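Side-chain contacts in peroxidase (Cellulomonas bogoriensis 69B4 = DSM 16987, PDB 6QZO), which binds heme b as a DyP-type peroxidase and probably uses peroxide to oxidise its substrates: residues A[65-70]-A[167-172]; A[72-77]-A[163-168]. One frame throughout, in Å; residues are numbered along the deposited sequence.

Interaction 1 (A[65-70]-A[167-172]); sequences ERLLRV and QGLASV
E65 OE2 is gripped twice by R69, one helical turn on. R69 NE donates to it at 2.8 Å, on the anti lone pair. R69 NH2 donates to the same OE2 at 2.9 Å, nearly in line with the C-O bond. OE2 lies almost in the guanidinium plane, so the hold is side-on and flat. Both bonds are bent, with N-H...O angles of 149° and 142°. The pair is a salt bridge within helix 61-78, and both side chains also rest on Y375.

The contact with 167-172 is apolar and is made by L67. The two leucines lie alongside each other and run in opposing senses, L67 from the helix and L169 from the loop. L169 CD1 lies 4.0 Å from L67 CB and equally near L67 CD1. With chi1 near trans (179°), L67 points its CG away from the backbone N. The turn at chi2 then sets CD2 4.2 Å from A170 CB. L55 of the neighbouring strand 47-55 also packs on L67, and A170 touches L53 and L55. L169 and S171 bond through their backbones to A56 and D54. This is helix-on-sheet packing in the ferredoxin-like unit of the DyP fold, with helix 61-78 lying over the start of strand 170-179, the outermost of its sheet within this chain.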
loop_
_atom_site.group_PDB
_atom_site.type_symbol
_atom_site.label_atom_id
_atom_site.label_comp_id
_atom_site.label_asym_id
_atom_site.label_seq_id
_atom_site.Cartn_x
_atom_site.Cartn_y
_atom_site.Cartn_z
ATOM N N GLU A 65 -13.208 -3.991 -28.488
ATOM C CA GLU A 65 -11.999 -3.985 -29.341
ATOM C C GLU A 65 -11.192 -2.708 -29.108
ATOM O O GLU A 65 -9.979 -2.822 -28.839
ATOM C CB GLU A 65 -12.351 -4.065 -30.818
ATOM C CG GLU A 65 -11.095 -4.294 -31.638
ATOM C CD GLU A 65 -11.338 -4.330 -33.127
ATOM O OE1 GLU A 65 -12.390 -4.846 -33.550
ATOM O OE2 GLU A 65 -10.460 -3.848 -33.850
ATOM N N ARG A 66 -11.841 -1.550 -29.237
ATOM C CA ARG A 66 -11.211 -0.221 -29.005
ATOM C C ARG A 66 -10.507 -0.222 -27.637
ATOM O O ARG A 66 -9.315 0.137 -27.574
ATOM C CB ARG A 66 -12.263 0.892 -29.094
ATOM C CG ARG A 66 -11.699 2.301 -28.979
ATOM C CD ARG A 66 -10.789 2.695 -30.140
ATOM N NE ARG A 66 -10.136 3.982 -29.898
ATOM C CZ ARG A 66 -9.591 4.755 -30.840
ATOM N NH1 ARG A 66 -9.628 4.393 -32.112
ATOM N NH2 ARG A 66 -9.008 5.898 -30.510
ATOM N N LEU A 67 -11.210 -0.637 -26.588
ATOM C CA LEU A 67 -10.682 -0.666 -25.202
ATOM C C LEU A 67 -9.376 -1.472 -25.146
ATOM O O LEU A 67 -8.390 -0.969 -24.599
ATOM C CB LEU A 67 -11.737 -1.300 -24.294
ATOM C CG LEU A 67 -11.332 -1.420 -22.835
ATOM C CD1 LEU A 67 -10.951 -0.062 -22.267
ATOM C CD2 LEU A 67 -12.461 -2.035 -22.009
ATOM N N LEU A 68 -9.386 -2.693 -25.676
ATOM C CA LEU A 68 -8.200 -3.597 -25.700
ATOM C C LEU A 68 -7.066 -2.971 -26.509
ATOM O O LEU A 68 -5.888 -3.213 -26.175
ATOM C CB LEU A 68 -8.595 -4.948 -26.303
ATOM C CG LEU A 68 -9.623 -5.740 -25.509
ATOM C CD1 LEU A 68 -9.957 -7.039 -26.231
ATOM C CD2 LEU A 68 -9.127 -6.010 -24.087
ATOM N N ARG A 69 -7.406 -2.235 -27.562
ATOM C CA ARG A 69 -6.395 -1.623 -28.461
ATOM C C ARG A 69 -5.744 -0.430 -27.763
ATOM O O ARG A 69 -4.516 -0.329 -27.847
ATOM C CB ARG A 69 -7.016 -1.188 -29.782
ATOM C CG ARG A 69 -7.270 -2.316 -30.782
ATOM C CD ARG A 69 -7.689 -1.629 -32.063
ATOM N NE ARG A 69 -8.121 -2.507 -33.135
ATOM C CZ ARG A 69 -7.408 -2.811 -34.216
ATOM N NH1 ARG A 69 -6.174 -2.366 -34.381
ATOM N NH2 ARG A 69 -7.912 -3.634 -35.119
ATOM N N VAL A 70 -6.520 0.454 -27.126
ATOM C CA VAL A 70 -5.937 1.623 -26.396
ATOM C C VAL A 70 -5.094 1.099 -25.218
ATOM O O VAL A 70 -4.010 1.648 -24.979
ATOM C CB VAL A 70 -6.980 2.668 -25.955
ATOM C CG1 VAL A 70 -7.642 3.325 -27.158
ATOM C CG2 VAL A 70 -8.032 2.095 -25.022
ATOM N N GLN A 167 -12.453 5.151 -19.689
ATOM C CA GLN A 167 -13.565 6.071 -19.308
ATOM C C GLN A 167 -14.591 6.053 -20.453
ATOM O O GLN A 167 -14.184 6.293 -21.637
ATOM C CB GLN A 167 -13.052 7.491 -19.016
ATOM C CG GLN A 167 -13.766 8.193 -17.853
ATOM C CD GLN A 167 -12.936 8.306 -16.586
ATOM O OE1 GLN A 167 -13.429 8.173 -15.467
ATOM N NE2 GLN A 167 -11.654 8.602 -16.736
ATOM N N GLY A 168 -15.852 5.737 -20.140
ATOM C CA GLY A 168 -16.942 5.678 -21.132
ATOM C C GLY A 168 -17.111 4.300 -21.784
ATOM O O GLY A 168 -18.183 4.105 -22.410
ATOM N N LEU A 169 -16.129 3.393 -21.643
ATOM C CA LEU A 169 -16.207 1.998 -22.167
ATOM C C LEU A 169 -16.380 1.008 -21.008
ATOM O O LEU A 169 -17.124 0.018 -21.153
ATOM C CB LEU A 169 -14.934 1.670 -22.952
ATOM C CG LEU A 169 -14.582 2.661 -24.064
ATOM C CD1 LEU A 169 -13.155 2.428 -24.567
ATOM C CD2 LEU A 169 -15.583 2.566 -25.209
ATOM N N ALA A 170 -15.686 1.256 -19.901
ATOM C CA ALA A 170 -15.750 0.412 -18.689
ATOM C C ALA A 170 -15.476 1.281 -17.472
ATOM O O ALA A 170 -14.676 2.227 -17.597
ATOM C CB ALA A 170 -14.759 -0.705 -18.798
ATOM N N SER A 171 -16.121 0.950 -16.352
ATOM C CA SER A 171 -15.921 1.641 -15.054
ATOM C C SER A 171 -15.379 0.643 -14.028
ATOM O O SER A 171 -15.586 -0.575 -14.205
ATOM C CB SER A 171 -17.180 2.304 -14.612
ATOM O OG SER A 171 -18.209 1.348 -14.411
ATOM N N VAL A 172 -14.667 1.149 -13.030
ATOM C CA VAL A 172 -14.031 0.339 -11.953
ATOM C C VAL A 172 -15.143 -0.336 -11.145
ATOM O O VAL A 172 -16.114 0.342 -10.787
ATOM C CB VAL A 172 -13.139 1.194 -11.040
ATOM C CG1 VAL A 172 -12.605 0.378 -9.870
ATOM C CG2 VAL A 172 -12.002 1.829 -11.816
#

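Interaction 2 (A[72-77]-A[163-168]); sequences TVDIER and TKEAQG
The carboxylates of D74 and E165 meet at one corner, with their planes turned 42° apart. They are not stacked. E165 OE1 comes 2.4 Å from D74 OD2. That is very short for two acid oxygens and the exact value is doubtful, but so close an approach suggests that one of the two acids probably holds a proton. The other oxygen of D74, OD1, is 3.4 Å from E165 OE1, and both atoms are acceptors there.

Each carboxylate also takes a backbone N-H from the loop that follows helix 61-78. L85 N donates to D74 OD1, and A86 N donates to E165 OE1. These two bonds probably ease the crowding of negative charge and help fix how the groups are turned.

The aliphatic part of E165 lies against the same aspartate oxygen. E165 CG is 3.2 Å from D74 OD2, and E165 CB is 3.5 Å from it. The bend at chi2 (68°) turns the carboxylate so that OE1 meets the oxygen that CB and CG already lie beside. L85 also touches E165. D74 is buried and packs on V161 and L162. With an alanine here, L85 N would probably lose its acceptor, and E165 would be left with a gap in front of OE1.

D74 sits on helix 61-78 and E165 near the C-terminal end of helix 152-165. Their CA atoms are 8.5 Å apart, so the contact is made by side chains alone. E165 and A166 also touch W71 of the first helix. On that helix, I75 packs on V101 and V103 of strand 100-105. K164 pairs with D244 of the second subunit. The contact therefore joins two neighbouring helices beside the four-stranded antiparallel sheet that contains strand 100-105.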
loop_
_atom_site.group_PDB
_atom_site.type_symbol
_atom_site.label_atom_id
_atom_site.label_comp_id
_atom_site.label_asym_id
_atom_site.label_seq_id
_atom_site.Cartn_x
_atom_site.Cartn_y
_atom_site.Cartn_z
ATOM N N THR A 72 -3.504 -1.812 -25.067
ATOM C CA THR A 72 -2.280 -2.417 -25.661
ATOM C C THR A 72 -1.219 -1.329 -25.827
ATOM O O THR A 72 -0.075 -1.545 -25.419
ATOM C CB THR A 72 -2.593 -3.138 -26.971
ATOM O OG1 THR A 72 -3.520 -4.182 -26.651
ATOM C CG2 THR A 72 -1.343 -3.696 -27.614
ATOM N N VAL A 73 -1.597 -0.184 -26.379
ATOM C CA VAL A 73 -0.673 0.983 -26.530
ATOM C C VAL A 73 -0.099 1.345 -25.152
ATOM O O VAL A 73 1.144 1.408 -25.032
ATOM C CB VAL A 73 -1.380 2.181 -27.179
ATOM C CG1 VAL A 73 -0.472 3.391 -27.235
ATOM C CG2 VAL A 73 -1.882 1.836 -28.577
ATOM N N ASP A 74 -0.968 1.532 -24.151
ATOM C CA ASP A 74 -0.585 1.991 -22.789
ATOM C C ASP A 74 0.321 0.944 -22.132
ATOM O O ASP A 74 1.308 1.333 -21.503
ATOM C CB ASP A 74 -1.814 2.293 -21.931
ATOM C CG ASP A 74 -2.494 3.617 -22.283
ATOM O OD1 ASP A 74 -1.848 4.434 -22.966
ATOM O OD2 ASP A 74 -3.666 3.814 -21.863
ATOM N N ILE A 75 0.006 -0.341 -22.281
ATOM C CA ILE A 75 0.838 -1.437 -21.712
ATOM C C ILE A 75 2.222 -1.391 -22.369
ATOM O O ILE A 75 3.226 -1.472 -21.641
ATOM C CB ILE A 75 0.163 -2.806 -21.890
ATOM C CG1 ILE A 75 -1.140 -2.908 -21.102
ATOM C CG2 ILE A 75 1.124 -3.922 -21.492
ATOM C CD1 ILE A 75 -1.966 -4.111 -21.474
ATOM N N GLU A 76 2.281 -1.275 -23.694
ATOM C CA GLU A 76 3.568 -1.322 -24.437
ATOM C C GLU A 76 4.439 -0.135 -24.012
ATOM O O GLU A 76 5.675 -0.299 -23.922
ATOM C CB GLU A 76 3.327 -1.350 -25.951
ATOM C CG GLU A 76 2.802 -2.683 -26.461
ATOM C CD GLU A 76 2.592 -2.791 -27.962
ATOM O OE1 GLU A 76 2.831 -1.811 -28.663
ATOM O OE2 GLU A 76 2.299 -3.892 -28.435
ATOM N N ARG A 77 3.813 1.016 -23.752
ATOM C CA ARG A 77 4.508 2.267 -23.345
ATOM C C ARG A 77 4.914 2.216 -21.870
ATOM O O ARG A 77 6.110 2.374 -21.588
ATOM C CB ARG A 77 3.604 3.472 -23.591
ATOM C CG ARG A 77 3.696 3.997 -25.013
ATOM C CD ARG A 77 2.445 4.698 -25.482
ATOM N NE ARG A 77 2.700 5.168 -26.832
ATOM C CZ ARG A 77 3.446 6.231 -27.117
ATOM N NH1 ARG A 77 3.966 6.969 -26.158
ATOM N NH2 ARG A 77 3.636 6.575 -28.372
ATOM N N THR A 163 -7.079 3.171 -16.188
ATOM C CA THR A 163 -8.456 3.440 -15.712
ATOM C C THR A 163 -9.054 4.572 -16.549
ATOM O O THR A 163 -10.192 4.409 -17.039
ATOM C CB THR A 163 -8.477 3.759 -14.212
ATOM O OG1 THR A 163 -7.920 2.639 -13.532
ATOM C CG2 THR A 163 -9.863 4.028 -13.674
ATOM N N LYS A 164 -8.324 5.681 -16.692
ATOM C CA LYS A 164 -8.741 6.851 -17.504
ATOM C C LYS A 164 -9.012 6.435 -18.953
ATOM O O LYS A 164 -9.960 6.965 -19.544
ATOM C CB LYS A 164 -7.639 7.914 -17.509
ATOM C CG LYS A 164 -7.635 8.849 -16.326
ATOM C CD LYS A 164 -6.361 9.678 -16.247
ATOM C CE LYS A 164 -6.223 10.638 -17.408
ATOM N NZ LYS A 164 -5.057 11.551 -17.231
ATOM N N GLU A 165 -8.178 5.559 -19.511
ATOM C CA GLU A 165 -8.267 5.136 -20.932
ATOM C C GLU A 165 -9.615 4.457 -21.195
ATOM O O GLU A 165 -10.121 4.590 -22.322
ATOM C CB GLU A 165 -7.131 4.175 -21.266
ATOM C CG GLU A 165 -6.729 4.230 -22.709
ATOM C CD GLU A 165 -6.081 5.548 -23.046
ATOM O OE1 GLU A 165 -4.910 5.758 -22.647
ATOM O OE2 GLU A 165 -6.767 6.386 -23.682
ATOM N N ALA A 166 -10.171 3.769 -20.189
ATOM C CA ALA A 166 -11.423 2.986 -20.275
ATOM C C ALA A 166 -12.651 3.869 -20.012
ATOM O O ALA A 166 -13.786 3.341 -20.122
ATOM C CB ALA A 166 -11.373 1.840 -19.303
ATOM N N GLN A 167 -12.453 5.151 -19.689
ATOM C CA GLN A 167 -13.565 6.071 -19.308
ATOM C C GLN A 167 -14.591 6.053 -20.453
ATOM O O GLN A 167 -14.184 6.293 -21.637
ATOM C CB GLN A 167 -13.052 7.491 -19.016
ATOM C CG GLN A 167 -13.766 8.193 -17.853
ATOM C CD GLN A 167 -12.936 8.306 -16.586
ATOM O OE1 GLN A 167 -13.429 8.173 -15.467
ATOM N NE2 GLN A 167 -11.654 8.602 -16.736
ATOM N N GLY A 168 -15.852 5.737 -20.140
ATOM C CA GLY A 168 -16.942 5.678 -21.132
ATOM C C GLY A 168 -17.111 4.300 -21.784
ATOM O O GLY A 168 -18.183 4.105 -22.410
#

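Overall arrangement
Interactions 1 and 2 follow one another along helix 61-78, with centres about 7 Å apart. Both reach the chain where helix 152-165 passes into strand 170-179, and they share Q167 and G168. Interaction 1 joins the helix to that strand, and interaction 2 joins it to the other helix. They also touch directly. V70 CG2 is 3.4 Å from E165 CG, and L67 CD1 is 3.5 Å from A166 CB. V172 CG2 lies 3.6 Å from T163 CG2. Both belong to the N-terminal half of the DyP-type peroxidase and touch the second subunit. The heme pocket, with H292 as axial ligand, is remote from both contacts.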